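Local coordinates for protein beta-N-acetylhexosaminidase (Bacteroides fragilis, PDB 4PYS) that probably hydrolyses terminal beta-linked N-acetylhexosamine residues from glycans, using a TIM-barrel catalytic domain, at residues Thr148-Ile153 with Val206-Gly211; Phe164-Thr169 with Gly199-Glu204; Leu172-Glu177 with Pro182-Ile187; Gly188-Val191 with Gln197-Phe200; Ile224-His229 with Ile268-Val273. All blocks are in the same frame, centred on the assembly; numbering follows the deposited sequence.

Contact 1. Residues Thr148-Ile153 with Val206-Gly211; sequences TIKKYI and VKEIIG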
# COMPACT_ATOMS: atom_id res chain seq x y z
N THR A 148 -0.46 -9.02 12.23
CA THR A 148 -0.60 -7.57 12.11
C THR A 148 -0.40 -7.10 10.68
O THR A 148 -1.11 -6.21 10.21
CB THR A 148 0.34 -6.83 13.08
OG1 THR A 148 -0.01 -7.17 14.44
CG2 THR A 148 0.25 -5.32 12.90
N ILE A 149 0.56 -7.70 9.97
CA ILE A 149 0.66 -7.45 8.54
C ILE A 149 -0.67 -7.79 7.86
O ILE A 149 -1.19 -7.02 7.05
CB ILE A 149 1.80 -8.27 7.89
CG1 ILE A 149 3.15 -7.96 8.57
CG2 ILE A 149 1.86 -8.00 6.38
CD1 ILE A 149 3.61 -6.51 8.34
N LYS A 150 -1.24 -8.94 8.21
CA LYS A 150 -2.53 -9.34 7.63
C LYS A 150 -3.64 -8.33 7.94
O LYS A 150 -4.47 -8.04 7.09
CB LYS A 150 -2.95 -10.73 8.13
CG LYS A 150 -2.13 -11.86 7.52
CD LYS A 150 -2.56 -13.20 8.09
CE LYS A 150 -1.80 -14.34 7.45
NZ LYS A 150 -2.22 -15.64 8.04
N LYS A 151 -3.63 -7.80 9.16
CA LYS A 151 -4.64 -6.82 9.57
C LYS A 151 -4.65 -5.60 8.65
O LYS A 151 -5.72 -5.09 8.30
CB LYS A 151 -4.38 -6.37 11.01
CG LYS A 151 -5.17 -5.11 11.44
CD LYS A 151 -4.99 -4.81 12.92
CE LYS A 151 -5.74 -3.52 13.34
NZ LYS A 151 -5.60 -3.26 14.82
N TYR A 152 -3.48 -5.15 8.25
CA TYR A 152 -3.42 -3.95 7.40
C TYR A 152 -3.63 -4.25 5.92
O TYR A 152 -4.12 -3.40 5.17
CB TYR A 152 -2.16 -3.13 7.70
CG TYR A 152 -2.27 -2.61 9.10
CD1 TYR A 152 -3.22 -1.64 9.41
CD2 TYR A 152 -1.49 -3.13 10.12
CE1 TYR A 152 -3.37 -1.18 10.71
CE2 TYR A 152 -1.63 -2.66 11.42
CZ TYR A 152 -2.57 -1.70 11.71
OH TYR A 152 -2.70 -1.27 13.01
N ILE A 153 -3.31 -5.47 5.51
CA ILE A 153 -3.70 -5.92 4.17
C ILE A 153 -5.22 -6.02 4.11
O ILE A 153 -5.86 -5.57 3.14
CB ILE A 153 -3.07 -7.28 3.87
CG1 ILE A 153 -1.57 -7.10 3.63
CG2 ILE A 153 -3.77 -7.96 2.67
CD1 ILE A 153 -0.78 -8.41 3.50
N VAL A 206 6.15 -15.14 3.91
CA VAL A 206 5.84 -14.30 2.77
C VAL A 206 4.84 -14.99 1.85
O VAL A 206 3.90 -14.37 1.37
CB VAL A 206 7.11 -13.92 1.98
CG1 VAL A 206 6.75 -13.29 0.63
CG2 VAL A 206 7.95 -12.96 2.80
N LYS A 207 5.04 -16.29 1.63
CA LYS A 207 4.11 -17.07 0.81
C LYS A 207 2.70 -17.02 1.40
O LYS A 207 1.72 -16.86 0.67
CB LYS A 207 4.57 -18.51 0.67
CG LYS A 207 3.75 -19.30 -0.34
CD LYS A 207 4.21 -20.74 -0.41
CE LYS A 207 3.39 -21.52 -1.42
NZ LYS A 207 3.06 -22.89 -0.93
N GLU A 208 2.60 -17.16 2.72
CA GLU A 208 1.32 -17.07 3.43
C GLU A 208 0.68 -15.70 3.21
O GLU A 208 -0.50 -15.58 2.90
CB GLU A 208 1.51 -17.34 4.93
CG GLU A 208 0.24 -17.24 5.77
CD GLU A 208 0.49 -17.42 7.26
OE1 GLU A 208 1.66 -17.60 7.67
OE2 GLU A 208 -0.49 -17.38 8.04
N ILE A 209 1.48 -14.65 3.39
CA ILE A 209 1.01 -13.27 3.23
C ILE A 209 0.56 -12.97 1.80
O ILE A 209 -0.48 -12.33 1.58
CB ILE A 209 2.09 -12.29 3.71
CG1 ILE A 209 2.09 -12.27 5.25
CG2 ILE A 209 1.87 -10.90 3.16
CD1 ILE A 209 3.38 -11.80 5.86
N ILE A 210 1.32 -13.45 0.82
CA ILE A 210 0.94 -13.26 -0.58
C ILE A 210 -0.40 -13.93 -0.89
O ILE A 210 -1.23 -13.37 -1.60
CB ILE A 210 2.01 -13.82 -1.54
CG1 ILE A 210 3.29 -13.00 -1.42
CG2 ILE A 210 1.52 -13.80 -2.99
CD1 ILE A 210 3.12 -11.59 -1.89
N GLY A 211 -0.61 -15.13 -0.35
CA GLY A 211 -1.85 -15.85 -0.58
C GLY A 211 -3.01 -15.15 0.09
O GLY A 211 -4.09 -15.01 -0.49

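Contact 2. Residues Phe164-Thr169 with Gly199-Glu204; sequences FHWHLT and GFYSQE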
# COMPACT_ATOMS: atom_id res chain seq x y z
N PHE A 164 -0.57 -3.22 -1.40
CA PHE A 164 0.01 -3.06 -0.07
C PHE A 164 1.51 -2.95 -0.31
O PHE A 164 2.14 -3.89 -0.80
CB PHE A 164 -0.31 -4.26 0.82
CG PHE A 164 0.38 -4.22 2.17
CD1 PHE A 164 -0.10 -3.40 3.19
CD2 PHE A 164 1.48 -5.03 2.42
CE1 PHE A 164 0.53 -3.37 4.44
CE2 PHE A 164 2.13 -5.01 3.67
CZ PHE A 164 1.65 -4.18 4.68
N HIS A 165 2.06 -1.79 0.01
CA HIS A 165 3.48 -1.50 -0.22
C HIS A 165 4.22 -1.87 1.06
O HIS A 165 3.96 -1.29 2.11
CB HIS A 165 3.57 -0.01 -0.56
CG HIS A 165 4.96 0.54 -0.68
ND1 HIS A 165 5.19 1.87 -0.96
CD2 HIS A 165 6.18 -0.03 -0.54
CE1 HIS A 165 6.49 2.10 -0.98
NE2 HIS A 165 7.12 0.95 -0.74
N TRP A 166 5.09 -2.87 0.99
CA TRP A 166 5.71 -3.44 2.19
C TRP A 166 7.17 -3.00 2.25
O TRP A 166 8.01 -3.50 1.51
CB TRP A 166 5.61 -4.97 2.13
CG TRP A 166 5.73 -5.66 3.47
CD1 TRP A 166 5.84 -5.07 4.70
CD2 TRP A 166 5.73 -7.08 3.69
NE1 TRP A 166 5.92 -6.05 5.68
CE2 TRP A 166 5.85 -7.28 5.08
CE3 TRP A 166 5.65 -8.19 2.85
CZ2 TRP A 166 5.90 -8.57 5.66
CZ3 TRP A 166 5.69 -9.47 3.42
CH2 TRP A 166 5.83 -9.64 4.81
N HIS A 167 7.45 -2.03 3.12
CA HIS A 167 8.78 -1.45 3.24
C HIS A 167 9.56 -2.37 4.16
O HIS A 167 9.42 -2.30 5.38
CB HIS A 167 8.66 -0.03 3.82
CG HIS A 167 9.95 0.74 3.87
ND1 HIS A 167 10.42 1.48 2.81
CD2 HIS A 167 10.86 0.90 4.87
CE1 HIS A 167 11.57 2.04 3.14
NE2 HIS A 167 11.86 1.70 4.38
N LEU A 168 10.37 -3.25 3.57
CA LEU A 168 10.95 -4.40 4.26
C LEU A 168 12.39 -4.23 4.70
O LEU A 168 12.90 -5.04 5.47
CB LEU A 168 10.90 -5.63 3.34
CG LEU A 168 9.53 -6.27 3.20
CD1 LEU A 168 9.43 -7.03 1.88
CD2 LEU A 168 9.30 -7.21 4.37
N THR A 169 13.08 -3.20 4.21
CA THR A 169 14.49 -3.05 4.52
C THR A 169 14.79 -1.62 4.91
O THR A 169 14.26 -0.69 4.31
CB THR A 169 15.40 -3.43 3.34
OG1 THR A 169 15.28 -2.43 2.31
CG2 THR A 169 15.02 -4.80 2.77
N GLY A 199 13.27 -9.27 14.41
CA GLY A 199 12.49 -10.29 13.73
C GLY A 199 12.43 -10.10 12.24
O GLY A 199 12.68 -9.00 11.74
N PHE A 200 12.07 -11.16 11.51
CA PHE A 200 11.99 -11.07 10.05
C PHE A 200 10.89 -11.95 9.51
O PHE A 200 10.31 -12.76 10.24
CB PHE A 200 13.33 -11.45 9.41
CG PHE A 200 13.74 -12.87 9.67
CD1 PHE A 200 14.39 -13.20 10.85
CD2 PHE A 200 13.47 -13.87 8.75
CE1 PHE A 200 14.79 -14.52 11.10
CE2 PHE A 200 13.87 -15.19 8.99
CZ PHE A 200 14.52 -15.51 10.17
N TYR A 201 10.61 -11.79 8.22
CA TYR A 201 9.61 -12.59 7.53
C TYR A 201 10.33 -13.65 6.70
O TYR A 201 11.11 -13.33 5.80
CB TYR A 201 8.74 -11.68 6.68
CG TYR A 201 8.21 -10.55 7.53
CD1 TYR A 201 7.19 -10.78 8.46
CD2 TYR A 201 8.77 -9.28 7.48
CE1 TYR A 201 6.72 -9.75 9.27
CE2 TYR A 201 8.31 -8.24 8.30
CZ TYR A 201 7.29 -8.49 9.20
OH TYR A 201 6.82 -7.48 10.03
N SER A 202 10.10 -14.91 7.04
CA SER A 202 10.73 -16.02 6.32
C SER A 202 10.05 -16.14 4.96
O SER A 202 8.99 -15.56 4.74
CB SER A 202 10.55 -17.32 7.08
OG SER A 202 9.18 -17.67 7.12
N GLN A 203 10.65 -16.90 4.04
CA GLN A 203 10.04 -17.04 2.73
C GLN A 203 8.68 -17.74 2.83
O GLN A 203 7.76 -17.42 2.08
CB GLN A 203 11.00 -17.73 1.76
CG GLN A 203 12.29 -16.93 1.62
CD GLN A 203 13.05 -17.18 0.33
OE1 GLN A 203 12.86 -18.19 -0.34
NE2 GLN A 203 13.93 -16.24 -0.02
N GLU A 204 8.55 -18.65 3.80
CA GLU A 204 7.28 -19.33 4.07
C GLU A 204 6.19 -18.36 4.52
O GLU A 204 5.06 -18.41 4.04
CB GLU A 204 7.46 -20.42 5.13
CG GLU A 204 7.66 -21.80 4.55
CD GLU A 204 6.54 -22.18 3.61
OE1 GLU A 204 5.37 -22.18 4.04
OE2 GLU A 204 6.83 -22.48 2.43

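Contact 3. Residues Leu172-Glu177 with Pro182-Ile187; sequences LGWRIE and PFLTRI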
# COMPACT_ATOMS: atom_id res chain seq x y z
N LEU A 172 17.82 0.14 10.11
CA LEU A 172 17.50 -0.45 11.41
C LEU A 172 16.96 -1.87 11.32
O LEU A 172 16.59 -2.45 12.34
CB LEU A 172 16.45 0.40 12.12
CG LEU A 172 16.96 1.50 13.04
CD1 LEU A 172 15.81 2.41 13.45
CD2 LEU A 172 17.64 0.90 14.25
N GLY A 173 16.86 -2.42 10.11
CA GLY A 173 16.32 -3.76 9.97
C GLY A 173 16.15 -4.23 8.54
O GLY A 173 15.49 -3.57 7.73
N TRP A 174 16.77 -5.36 8.23
CA TRP A 174 16.50 -6.05 6.98
C TRP A 174 15.59 -7.21 7.34
O TRP A 174 16.01 -8.11 8.05
CB TRP A 174 17.80 -6.59 6.38
CG TRP A 174 17.56 -7.27 5.08
CD1 TRP A 174 16.99 -8.50 4.88
CD2 TRP A 174 17.88 -6.76 3.78
NE1 TRP A 174 16.93 -8.77 3.54
CE2 TRP A 174 17.47 -7.72 2.84
CE3 TRP A 174 18.46 -5.58 3.33
CZ2 TRP A 174 17.64 -7.54 1.46
CZ3 TRP A 174 18.63 -5.40 1.96
CH2 TRP A 174 18.22 -6.37 1.04
N ARG A 175 14.35 -7.20 6.86
CA ARG A 175 13.39 -8.19 7.34
C ARG A 175 12.90 -9.19 6.30
O ARG A 175 11.99 -9.97 6.59
CB ARG A 175 12.20 -7.49 8.02
CG ARG A 175 12.67 -6.49 9.06
CD ARG A 175 11.75 -6.38 10.26
NE ARG A 175 12.11 -5.17 10.99
CZ ARG A 175 12.93 -5.15 12.03
NH1 ARG A 175 13.44 -6.28 12.51
NH2 ARG A 175 13.22 -3.99 12.62
N ILE A 176 13.49 -9.18 5.11
CA ILE A 176 13.05 -10.12 4.08
C ILE A 176 14.10 -11.22 3.92
O ILE A 176 15.26 -10.95 3.64
CB ILE A 176 12.70 -9.42 2.73
CG1 ILE A 176 12.26 -10.44 1.69
CG2 ILE A 176 13.85 -8.57 2.23
CD1 ILE A 176 10.93 -11.08 2.02
N GLU A 177 13.69 -12.47 4.17
CA GLU A 177 14.62 -13.59 4.08
C GLU A 177 15.08 -13.83 2.65
O GLU A 177 14.25 -13.95 1.74
CB GLU A 177 14.01 -14.87 4.66
CG GLU A 177 14.99 -16.05 4.63
CD GLU A 177 14.41 -17.35 5.17
OE1 GLU A 177 13.30 -17.74 4.76
OE2 GLU A 177 15.09 -17.99 6.00
N PRO A 182 21.93 -15.69 3.93
CA PRO A 182 21.25 -15.91 5.21
C PRO A 182 21.51 -14.82 6.24
O PRO A 182 20.63 -14.55 7.05
CB PRO A 182 21.83 -17.24 5.69
CG PRO A 182 22.26 -17.94 4.45
CD PRO A 182 22.77 -16.84 3.55
N PHE A 183 22.68 -14.19 6.20
CA PHE A 183 23.03 -13.19 7.20
C PHE A 183 22.18 -11.93 7.11
O PHE A 183 22.09 -11.17 8.08
CB PHE A 183 24.51 -12.82 7.11
CG PHE A 183 25.45 -13.92 7.55
CD1 PHE A 183 24.98 -15.00 8.29
CD2 PHE A 183 26.79 -13.88 7.21
CE1 PHE A 183 25.84 -16.02 8.70
CE2 PHE A 183 27.66 -14.90 7.61
CZ PHE A 183 27.18 -15.97 8.35
N LEU A 184 21.56 -11.68 5.96
CA LEU A 184 20.75 -10.48 5.80
C LEU A 184 19.66 -10.44 6.87
O LEU A 184 19.40 -9.38 7.44
CB LEU A 184 20.15 -10.36 4.39
CG LEU A 184 21.10 -9.95 3.26
CD1 LEU A 184 20.38 -10.03 1.92
CD2 LEU A 184 21.67 -8.56 3.49
N THR A 185 19.06 -11.59 7.17
CA THR A 185 18.06 -11.65 8.24
C THR A 185 18.65 -12.11 9.56
O THR A 185 18.32 -11.55 10.61
CB THR A 185 16.87 -12.56 7.88
OG1 THR A 185 17.35 -13.78 7.28
CG2 THR A 185 15.93 -11.85 6.91
N ARG A 186 19.52 -13.12 9.53
CA ARG A 186 20.06 -13.67 10.77
C ARG A 186 20.83 -12.63 11.57
O ARG A 186 20.85 -12.68 12.81
CB ARG A 186 20.93 -14.91 10.48
CG ARG A 186 20.12 -16.13 10.10
CD ARG A 186 20.96 -17.20 9.41
NE ARG A 186 22.03 -17.70 10.25
CZ ARG A 186 22.66 -18.85 10.04
NH1 ARG A 186 23.63 -19.24 10.86
NH2 ARG A 186 22.32 -19.62 9.01
N ILE A 187 21.45 -11.69 10.88
CA ILE A 187 22.13 -10.59 11.54
C ILE A 187 21.31 -9.31 11.38
O ILE A 187 21.04 -8.60 12.36
CB ILE A 187 23.52 -10.36 10.94
CG1 ILE A 187 24.41 -11.59 11.17
CG2 ILE A 187 24.17 -9.10 11.51
CD1 ILE A 187 25.86 -11.34 10.89

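Contact 4. Residues Gly188-Val191 with Gln197-Phe200; sequences GAFV and QQGF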
# COMPACT_ATOMS: atom_id res chain seq x y z
N GLY A 188 20.90 -9.03 10.15
CA GLY A 188 20.32 -7.74 9.83
C GLY A 188 18.94 -7.46 10.39
O GLY A 188 18.52 -6.31 10.44
N ALA A 189 18.22 -8.50 10.83
CA ALA A 189 16.89 -8.29 11.40
C ALA A 189 16.92 -8.13 12.92
O ALA A 189 15.87 -8.06 13.57
CB ALA A 189 15.96 -9.42 11.01
N PHE A 190 18.12 -8.08 13.49
CA PHE A 190 18.30 -8.07 14.94
C PHE A 190 19.25 -6.96 15.39
O PHE A 190 19.70 -6.93 16.53
CB PHE A 190 18.76 -9.45 15.43
CG PHE A 190 17.78 -10.55 15.12
CD1 PHE A 190 16.74 -10.82 15.99
CD2 PHE A 190 17.88 -11.27 13.93
CE1 PHE A 190 15.80 -11.80 15.70
CE2 PHE A 190 16.95 -12.26 13.63
CZ PHE A 190 15.91 -12.53 14.51
N VAL A 191 19.54 -6.03 14.48
CA VAL A 191 20.43 -4.93 14.80
C VAL A 191 19.74 -3.87 15.66
O VAL A 191 20.38 -3.20 16.46
CB VAL A 191 21.05 -4.30 13.53
CG1 VAL A 191 21.96 -5.30 12.83
CG2 VAL A 191 19.97 -3.80 12.57
N GLN A 197 11.81 -4.33 17.71
CA GLN A 197 12.69 -4.07 16.57
C GLN A 197 13.42 -5.31 16.05
O GLN A 197 14.25 -5.22 15.15
CB GLN A 197 13.67 -2.93 16.88
CG GLN A 197 13.00 -1.55 16.90
CD GLN A 197 13.99 -0.41 16.94
OE1 GLN A 197 14.96 -0.43 17.70
NE2 GLN A 197 13.75 0.61 16.12
N GLN A 198 13.07 -6.48 16.60
CA GLN A 198 13.75 -7.73 16.23
C GLN A 198 12.80 -8.68 15.51
O GLN A 198 11.67 -8.87 15.94
CB GLN A 198 14.35 -8.41 17.46
CG GLN A 198 15.21 -7.51 18.35
CD GLN A 198 14.38 -6.59 19.23
OE1 GLN A 198 13.26 -6.93 19.63
NE2 GLN A 198 14.91 -5.40 19.51
N GLY A 199 13.27 -9.27 14.41
CA GLY A 199 12.49 -10.29 13.73
C GLY A 199 12.43 -10.10 12.24
O GLY A 199 12.68 -9.00 11.74
N PHE A 200 12.07 -11.16 11.51
CA PHE A 200 11.99 -11.07 10.05
C PHE A 200 10.89 -11.95 9.51
O PHE A 200 10.31 -12.76 10.24
CB PHE A 200 13.33 -11.45 9.41
CG PHE A 200 13.74 -12.87 9.67
CD1 PHE A 200 14.39 -13.20 10.85
CD2 PHE A 200 13.47 -13.87 8.75
CE1 PHE A 200 14.79 -14.52 11.10
CE2 PHE A 200 13.87 -15.19 8.99
CZ PHE A 200 14.52 -15.51 10.17

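Contact 5. Residues Ile224-His229 with Ile268-Val273; sequences IDMPGH and IFLKNV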
# COMPACT_ATOMS: atom_id res chain seq x y z
N ILE A 224 12.82 -3.01 -1.60
CA ILE A 224 14.17 -3.35 -1.20
C ILE A 224 15.00 -2.10 -1.44
O ILE A 224 15.27 -1.75 -2.59
CB ILE A 224 14.74 -4.49 -2.06
CG1 ILE A 224 13.71 -5.62 -2.21
CG2 ILE A 224 16.05 -5.01 -1.46
CD1 ILE A 224 13.35 -6.29 -0.89
N ASP A 225 15.39 -1.43 -0.36
CA ASP A 225 16.08 -0.15 -0.47
C ASP A 225 17.53 -0.28 -0.88
O ASP A 225 18.30 -1.04 -0.29
CB ASP A 225 15.97 0.63 0.83
CG ASP A 225 14.80 1.54 0.83
OD1 ASP A 225 14.07 1.48 -0.18
OD2 ASP A 225 14.59 2.31 1.79
N MSE A 226 17.90 0.49 -1.90
CA MSE A 226 19.26 0.54 -2.37
C MSE A 226 19.40 1.88 -3.09
O MSE A 226 18.43 2.37 -3.67
CB MSE A 226 19.54 -0.64 -3.31
CG MSE A 226 18.51 -0.80 -4.42
SE MSE A 226 18.80 -2.43 -5.46
CE MSE A 226 18.15 -3.72 -4.14
N PRO A 227 20.60 2.49 -3.03
CA PRO A 227 21.80 1.97 -2.37
C PRO A 227 21.86 2.35 -0.89
O PRO A 227 22.70 1.82 -0.16
CB PRO A 227 22.93 2.68 -3.12
CG PRO A 227 22.34 4.01 -3.48
CD PRO A 227 20.86 3.76 -3.72
N GLY A 228 20.97 3.24 -0.46
CA GLY A 228 20.95 3.70 0.92
C GLY A 228 20.13 2.78 1.80
O GLY A 228 19.65 1.74 1.33
N HIS A 229 19.97 3.14 3.07
CA HIS A 229 19.27 2.30 4.04
C HIS A 229 19.86 0.89 4.08
O HIS A 229 19.13 -0.10 4.13
CB HIS A 229 17.78 2.26 3.75
CG HIS A 229 17.15 3.62 3.70
ND1 HIS A 229 16.52 4.18 4.79
CD2 HIS A 229 17.06 4.53 2.70
CE1 HIS A 229 16.08 5.39 4.47
NE2 HIS A 229 16.39 5.62 3.20
N ILE A 268 26.07 -7.44 -8.50
CA ILE A 268 25.75 -8.85 -8.60
C ILE A 268 25.00 -9.36 -7.36
O ILE A 268 24.03 -10.10 -7.47
CB ILE A 268 27.03 -9.69 -8.87
CG1 ILE A 268 27.53 -9.43 -10.30
CG2 ILE A 268 26.76 -11.17 -8.67
CD1 ILE A 268 29.00 -9.70 -10.50
N PHE A 269 25.45 -8.94 -6.18
CA PHE A 269 24.77 -9.27 -4.93
C PHE A 269 23.32 -8.80 -4.97
O PHE A 269 22.40 -9.56 -4.66
CB PHE A 269 25.49 -8.60 -3.75
CG PHE A 269 24.90 -8.94 -2.39
CD1 PHE A 269 23.78 -8.28 -1.91
CD2 PHE A 269 25.50 -9.90 -1.58
CE1 PHE A 269 23.24 -8.58 -0.67
CE2 PHE A 269 24.98 -10.20 -0.32
CZ PHE A 269 23.85 -9.55 0.13
N LEU A 270 23.13 -7.54 -5.34
CA LEU A 270 21.79 -6.96 -5.30
C LEU A 270 20.89 -7.58 -6.37
O LEU A 270 19.69 -7.77 -6.15
CB LEU A 270 21.88 -5.44 -5.42
CG LEU A 270 22.52 -4.78 -4.19
CD1 LEU A 270 22.77 -3.31 -4.41
CD2 LEU A 270 21.65 -4.98 -2.97
N LYS A 271 21.47 -7.93 -7.51
CA LYS A 271 20.73 -8.66 -8.54
C LYS A 271 20.28 -10.03 -8.03
O LYS A 271 19.14 -10.44 -8.24
CB LYS A 271 21.56 -8.80 -9.82
CG LYS A 271 21.66 -7.51 -10.62
CD LYS A 271 22.54 -7.68 -11.85
CE LYS A 271 22.58 -6.42 -12.70
NZ LYS A 271 23.63 -6.47 -13.77
N ASN A 272 21.18 -10.74 -7.34
CA ASN A 272 20.83 -12.02 -6.73
C ASN A 272 19.68 -11.87 -5.74
O ASN A 272 18.79 -12.73 -5.67
CB ASN A 272 22.06 -12.66 -6.06
CG ASN A 272 23.11 -13.10 -7.08
OD1 ASN A 272 22.80 -13.32 -8.25
ND2 ASN A 272 24.35 -13.25 -6.62
N VAL A 273 19.70 -10.79 -4.97
CA VAL A 273 18.61 -10.51 -4.03
C VAL A 273 17.30 -10.29 -4.79
O VAL A 273 16.27 -10.84 -4.43
CB VAL A 273 18.90 -9.28 -3.15
CG1 VAL A 273 17.65 -8.86 -2.37
CG2 VAL A 273 20.04 -9.56 -2.19

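Contact 1. Residues Thr148-Ile153 with Val206-Gly211
The helical segments Thr148-Ile153 and Val206-Gly211 run nearly parallel, with their axes 10.6 Å apart and inclined by -20°, and their closest CA pair is Lys150 and Ile209. Ile209 faces two isoleucines one turn apart on the other helix. Its CD1 faces Ile149 CG2 at 4.1 Å, while its CG2, anti to the backbone N, meets Ile153 CD1 at 3.7 Å. Branched aliphatic residues suit this seam because each methyl can serve a different neighbour. The helices, 146-158 and 203-214, are successive outer helices of the TIM barrel; each follows a parallel strand in a beta-alpha-beta crossover. Ile149 and Ile209 both press inward on Trp166 of the intervening strand 163-170, and Ile153 packs on Phe164. Toward solvent the chemistry changes: Lys150 and Glu208, both extended, cross at about a right angle and form a salt bridge from NZ to OE2. The modelled separation is unusually short, so its exact length is doubtful.

Contact 2. Residues Phe164-Thr169 with Gly199-Glu204
Tyr201 carries the Gly199-Glu204 side of this contact, meeting Trp166 and Leu168 of the strand segment. The chain approaches it through Gly199, whose positive phi of 134° would jam a side chain against the preceding carbonyl, and through extended Phe200, whose ring leads away. At Tyr201 the CB is directed at the strand, and CG lies anti to the carbonyl carbon (chi1 -52°), presenting a ring face to the indole. Trp166 CZ2 sits over the centre of that face, 3.4 Å above its plane and 3.5 Å from Tyr201 CD2. The pair is edge-to-face, with the Trp166 edge directed at the Tyr201 face, but tilted, the planes lying at 53°. Leu168 fills the angle between the rings: its CD2 is centred over one indole face and lies 3.8 Å from Tyr201 CD2. In the TIM barrel this is the layer between a strand and the start of the following helix, where large aromatic side chains can span the gap. Their polar atoms are also served, Trp166 NE1 by Ser139 OG and Tyr201 OH by Gln144 O. Ser202 then starts helix 203-214 as its N-cap: OG caps a backbone N just past Glu204, while Glu205 OE1 accepts from Ser202 N, completing a capping box. Farther on, Gln203 NE2 reaches Glu276 OE1.

Contact 3. Residues Leu172-Glu177 with Pro182-Ile187
Trp174 lays its indole against the short helical segment and makes the broadest contact of Leu172-Glu177. With CG anti to the backbone N (chi1 -179°), the ring extends over Leu184. Leu184 CB sits 3.8 Å from the centroid of the five-membered ring, 17° off its normal, a CH-pi contact over the face, and Leu184 CD1 continues across the same ring system to 3.7 Å from Trp174 CZ2. The indole edge is fixed as well: Trp174 NE1 donates to Ile176 O at 2.7 Å, meeting a lone pair of that oxygen in the carbonyl plane, although the bond is bent to 136° at the hydrogen. Arg175 turns away from the helix, and its NH1 hydrogen-bonds Gly199 O. Ile176 also directs its side chain away; its carbonyl meets Thr185, whose CG2 lies 3.5 Å from Ile176 O. The same methyl reaches Glu177 CA at 3.6 Å; a small beta-branched residue can approach the main chain this closely. Glu177 sends OE1 onward to Gln203 N at the start of helix 203-214. The contact packs helix 183-186 against strand 173-174, the antiparallel neighbour of strand 163-170, and against the residues just after it. Ala233 of helix 231-236 touches both Trp174 and Leu184, whereas helix 264-280 supplies Val273 to the tryptophan and Phe269 to the leucine.

Contact 4. Residues Gly188-Val191 with Gln197-Phe200
Phe190 spreads its ring over the backbone at Gly199, with CE1 3.8 Å from Gly199 N and the nitrogen lying over one ring face. Glycine is called for here by the backbone conformation, not by the ring. Along the same ring, Phe190 CD1 meets Gln198 CB at 3.7 Å. Phe190 CE2 lies 3.9 Å from Phe200 CD1, at the edge of the Phe200 ring and near its plane. Phe200 is brought there by chi1 of 63°, which holds CG between the backbone N and the carbonyl carbon. Under the Phe190 ring, Gly199 N donates to Ala189 O at 3.0 Å, nearly straight at 166° but tilted 26° from the carbonyl plane. Gln198 CA adds a C-H...O contact to that oxygen at 3.4 Å. Ala189 is compact enough to rest its CB 3.7 Å from Phe200 CB. Arg175 NH1 ties the two segments further, bonding Gln197 O and, weakly, Ala189 O. Gln198 NE2 hydrogen-bonds Gly192 O and Gly194 O, within the intervening loop. Both segments belong to the connection between helix 183-186 and helix 203-214; a backbone bond between Gly188 and Trp174 fastens it to strand 173-174, and Gln197 packs on Leu172, just before that strand.

Contact 5. Residues Ile224-His229 with Ile268-Val273
The loop carrying Ile224 and Met226 passes beside the helical segment Ile268-Val273, with CA atoms 8.4 Å apart at Met226 and Leu270 and 8.9 Å apart at Ile224 and Val273. Only apolar side chains bridge the gap. Met226, present as selenomethionine, slides past Leu270 in the opposite direction: its CE lies 3.9 Å from Leu270 CD2, and its SE is 4.2 Å from Leu270 CD1. A bend at chi3 (74°) turns the terminal methyl alongside the leucine, an adjustment suited to this long, flexible side chain. Ile224 CG2 approaches Val273 CG1 more loosely, at 4.3 Å. Leu270 and Val273, three residues apart, share the helix face turned toward the loop. A cis peptide precedes Pro227, where the loop moves on from the helix. The contact joins the end of barrel strand 219-223 to helix 264-280; Phe323 of helix 316-333 covers Met226 and Leu270, while Trp174 of strand 173-174 packs against Ile224.

Overall arrangement
The contacts run from the outer helices of the barrel to its loops. Contacts 1 and 2 share helix 203-214 and meet at strand 163-170; contact 1 combines aliphatic packing with an outer ion pair, whereas contact 2 is aromatic and buried. Contacts 3 and 4, with centres about 6 Å apart, lie on the excursion between that strand and helix. Contact 3 is largely buried around a tryptophan, and contact 4 is partly buried, relying on a backbone hydrogen bond beneath an exposed phenylalanine. Contact 5 is again buried and wholly apolar. It touches contact 3 through Trp174 and contact 2 through Thr169 OG1, bonded to Asp225 N.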